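Local coordinates for protein 2-dehydro-3-deoxyphosphogluconate aldolase (Vibrio fischeri, PDB 3NZR) that is a member of the KDGP aldolase family, enzymes with a TIM-barrel-type fold of parallel strands and surrounding helices, at residues A20-Y30 with K58-A66. Numbering follows the deposited sequence.
Sequences AGSVDNAADIY and KYSEVTNNA
With CG anti to the backbone N (chi1 -171°), Tyr30 throws its ring out from helix 23-32 over the turn that follows helix 49-61, while Tyr59, whose CG lies anti to its own carbonyl carbon (chi1 -74°), reaches back to the start of helix 23-32. Thr63 CA sits over one face of the Tyr30 ring, offset toward its rim, in a CH-pi contact 4.0 Å from the ring centroid. Beyond the ring, Asn64 ND2 donates to Tyr30 OH at 2.9 Å in a somewhat bent bond; ring and amide planes stand 88° apart. This hydrogen bond ties the tyrosine to the type I' beta turn from Thr63 to Ala66, and Ala66 CB meets the ring edge. At the other end Val23 lays CG2 over the centre of the Tyr59 ring, 3.8 Å from the centroid in a second CH-pi contact, while Ala26 CB abuts the ring edge at Tyr59 CD1. The phenol of Tyr59 passes close to the backbone at Ser22, the N-cap residue, whose OG accepts from Asn25 N. A water bridges Tyr59 OH (2.7 Å) and Ala20 O, giving the phenol oxygen a polar partner. Along the helix between the two tyrosines, on the more exposed side, Val62 packs CG2 3.7 Å from Val23 O and CG1 4.0 Å from Val23 CG1. Thr63 faces helix 23-32 with CG2, near Ala26 CB, and turns OG1 back to donate to Tyr59 O. Beneath this layer lies strand 37-42, which Ile29 and Tyr59 touch and which bonds through its backbone to Ala20 and Ala66. Two successive outer helices thus pack side by side around the central parallel strands, an arrangement characteristic of the TIM-barrel fold.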
# COMPACT_ATOMS: atom_id res chain seq x y z
N ALA A 20 22.38 14.00 8.96
CA ALA A 20 23.50 14.89 8.60
C ALA A 20 23.02 16.32 8.67
O ALA A 20 21.95 16.63 8.14
CB ALA A 20 23.97 14.61 7.15
N GLY A 21 23.80 17.17 9.34
CA GLY A 21 23.56 18.59 9.47
C GLY A 21 24.03 19.41 8.28
O GLY A 21 23.68 20.57 8.13
N SER A 22 24.85 18.83 7.43
CA SER A 22 25.38 19.55 6.25
C SER A 22 26.10 18.51 5.42
O SER A 22 26.41 17.39 5.91
CB SER A 22 26.39 20.62 6.67
OG SER A 22 27.58 19.98 7.13
N VAL A 23 26.35 18.87 4.17
CA VAL A 23 27.11 18.01 3.29
C VAL A 23 28.46 17.65 3.90
O VAL A 23 28.92 16.53 3.74
CB VAL A 23 27.31 18.67 1.89
CG1 VAL A 23 28.40 17.95 1.06
CG2 VAL A 23 26.03 18.61 1.17
N ASP A 24 29.08 18.59 4.59
CA ASP A 24 30.43 18.36 5.16
C ASP A 24 30.34 17.39 6.36
O ASP A 24 31.20 16.49 6.58
CB ASP A 24 31.04 19.70 5.60
CG ASP A 24 32.49 19.55 6.09
OD1 ASP A 24 33.31 18.92 5.38
OD2 ASP A 24 32.79 20.04 7.21
N ASN A 25 29.26 17.57 7.12
CA ASN A 25 28.98 16.68 8.23
C ASN A 25 28.82 15.27 7.68
O ASN A 25 29.32 14.31 8.28
CB ASN A 25 27.76 17.19 8.97
CG ASN A 25 27.48 16.45 10.27
OD1 ASN A 25 26.30 16.23 10.62
ND2 ASN A 25 28.51 16.15 11.04
N ALA A 26 28.06 15.14 6.59
CA ALA A 26 27.86 13.84 5.95
C ALA A 26 29.17 13.11 5.56
O ALA A 26 29.31 11.93 5.85
CB ALA A 26 26.99 13.96 4.73
N ALA A 27 30.09 13.83 4.93
CA ALA A 27 31.46 13.32 4.67
C ALA A 27 32.12 12.79 5.92
O ALA A 27 32.68 11.67 5.92
CB ALA A 27 32.33 14.41 4.03
N ASP A 28 32.08 13.59 7.01
CA ASP A 28 32.71 13.19 8.27
C ASP A 28 32.03 11.96 8.86
O ASP A 28 32.68 11.09 9.38
CB ASP A 28 32.72 14.33 9.33
CG ASP A 28 33.59 15.56 8.92
OD1 ASP A 28 34.24 15.54 7.84
OD2 ASP A 28 33.58 16.56 9.70
N ILE A 29 30.70 11.91 8.74
CA ILE A 29 29.95 10.79 9.29
C ILE A 29 30.31 9.53 8.55
O ILE A 29 30.56 8.50 9.17
CB ILE A 29 28.42 11.04 9.19
CG1 ILE A 29 27.97 12.09 10.22
CG2 ILE A 29 27.63 9.71 9.28
CD1 ILE A 29 26.58 12.72 9.80
N TYR A 30 30.39 9.63 7.24
CA TYR A 30 30.70 8.47 6.37
C TYR A 30 32.11 7.88 6.69
O TYR A 30 32.25 6.67 6.93
CB TYR A 30 30.61 8.87 4.90
CG TYR A 30 30.71 7.71 3.94
CD1 TYR A 30 29.61 6.90 3.67
CD2 TYR A 30 31.90 7.42 3.32
CE1 TYR A 30 29.72 5.82 2.78
CE2 TYR A 30 32.02 6.38 2.43
CZ TYR A 30 30.93 5.58 2.15
OH TYR A 30 31.10 4.52 1.27
N LYS A 58 24.07 16.23 -3.68
CA LYS A 58 25.38 16.56 -3.07
C LYS A 58 25.70 15.67 -1.91
O LYS A 58 26.86 15.37 -1.64
CB LYS A 58 25.43 18.01 -2.61
CG LYS A 58 25.43 18.95 -3.74
CD LYS A 58 24.94 20.34 -3.37
CE LYS A 58 25.09 21.28 -4.59
NZ LYS A 58 24.10 22.34 -4.52
N TYR A 59 24.70 15.26 -1.15
CA TYR A 59 24.99 14.34 -0.07
C TYR A 59 25.38 12.96 -0.65
O TYR A 59 26.23 12.25 -0.12
CB TYR A 59 23.76 14.19 0.83
CG TYR A 59 23.50 15.38 1.72
CD1 TYR A 59 23.99 15.41 3.00
CD2 TYR A 59 22.75 16.45 1.29
CE1 TYR A 59 23.75 16.46 3.85
CE2 TYR A 59 22.49 17.52 2.14
CZ TYR A 59 23.01 17.51 3.44
OH TYR A 59 22.83 18.57 4.33
N SER A 60 24.71 12.55 -1.72
CA SER A 60 25.03 11.28 -2.36
C SER A 60 26.54 11.25 -2.84
O SER A 60 27.23 10.25 -2.70
CB SER A 60 24.07 11.01 -3.51
OG SER A 60 24.52 9.87 -4.19
N GLU A 61 27.04 12.37 -3.33
CA GLU A 61 28.43 12.45 -3.81
C GLU A 61 29.48 12.15 -2.76
O GLU A 61 30.50 11.53 -3.05
CB GLU A 61 28.73 13.83 -4.37
CG GLU A 61 27.86 14.18 -5.53
CD GLU A 61 28.41 15.36 -6.31
OE1 GLU A 61 28.37 16.50 -5.78
OE2 GLU A 61 28.87 15.12 -7.46
N VAL A 62 29.26 12.62 -1.54
CA VAL A 62 30.26 12.47 -0.50
C VAL A 62 30.06 11.22 0.33
O VAL A 62 30.78 11.00 1.29
CB VAL A 62 30.29 13.72 0.39
CG1 VAL A 62 30.65 14.97 -0.48
CG2 VAL A 62 28.96 13.91 1.15
N THR A 63 29.07 10.41 -0.02
CA THR A 63 28.74 9.24 0.76
C THR A 63 28.55 7.99 -0.07
O THR A 63 27.99 7.03 0.42
CB THR A 63 27.38 9.43 1.51
OG1 THR A 63 26.33 9.49 0.55
CG2 THR A 63 27.36 10.68 2.41
N ASN A 64 28.97 8.01 -1.33
CA ASN A 64 28.75 6.89 -2.28
C ASN A 64 27.33 6.46 -2.30
O ASN A 64 27.05 5.28 -2.34
CB ASN A 64 29.67 5.72 -1.97
CG ASN A 64 31.14 6.09 -2.19
OD1 ASN A 64 31.45 6.89 -3.08
ND2 ASN A 64 32.02 5.58 -1.31
N ASN A 65 26.46 7.45 -2.32
CA ASN A 65 24.99 7.28 -2.34
C ASN A 65 24.34 6.66 -1.09
O ASN A 65 23.18 6.24 -1.14
CB ASN A 65 24.52 6.57 -3.60
CG ASN A 65 23.08 6.83 -3.90
OD1 ASN A 65 22.60 7.95 -3.77
ND2 ASN A 65 22.35 5.79 -4.33
N ALA A 66 25.07 6.67 0.04
CA ALA A 66 24.53 6.15 1.28
C ALA A 66 23.61 7.21 1.90
O ALA A 66 23.88 7.73 2.99
CB ALA A 66 25.66 5.75 2.24
O HOH W 1 21.28 18.79 6.55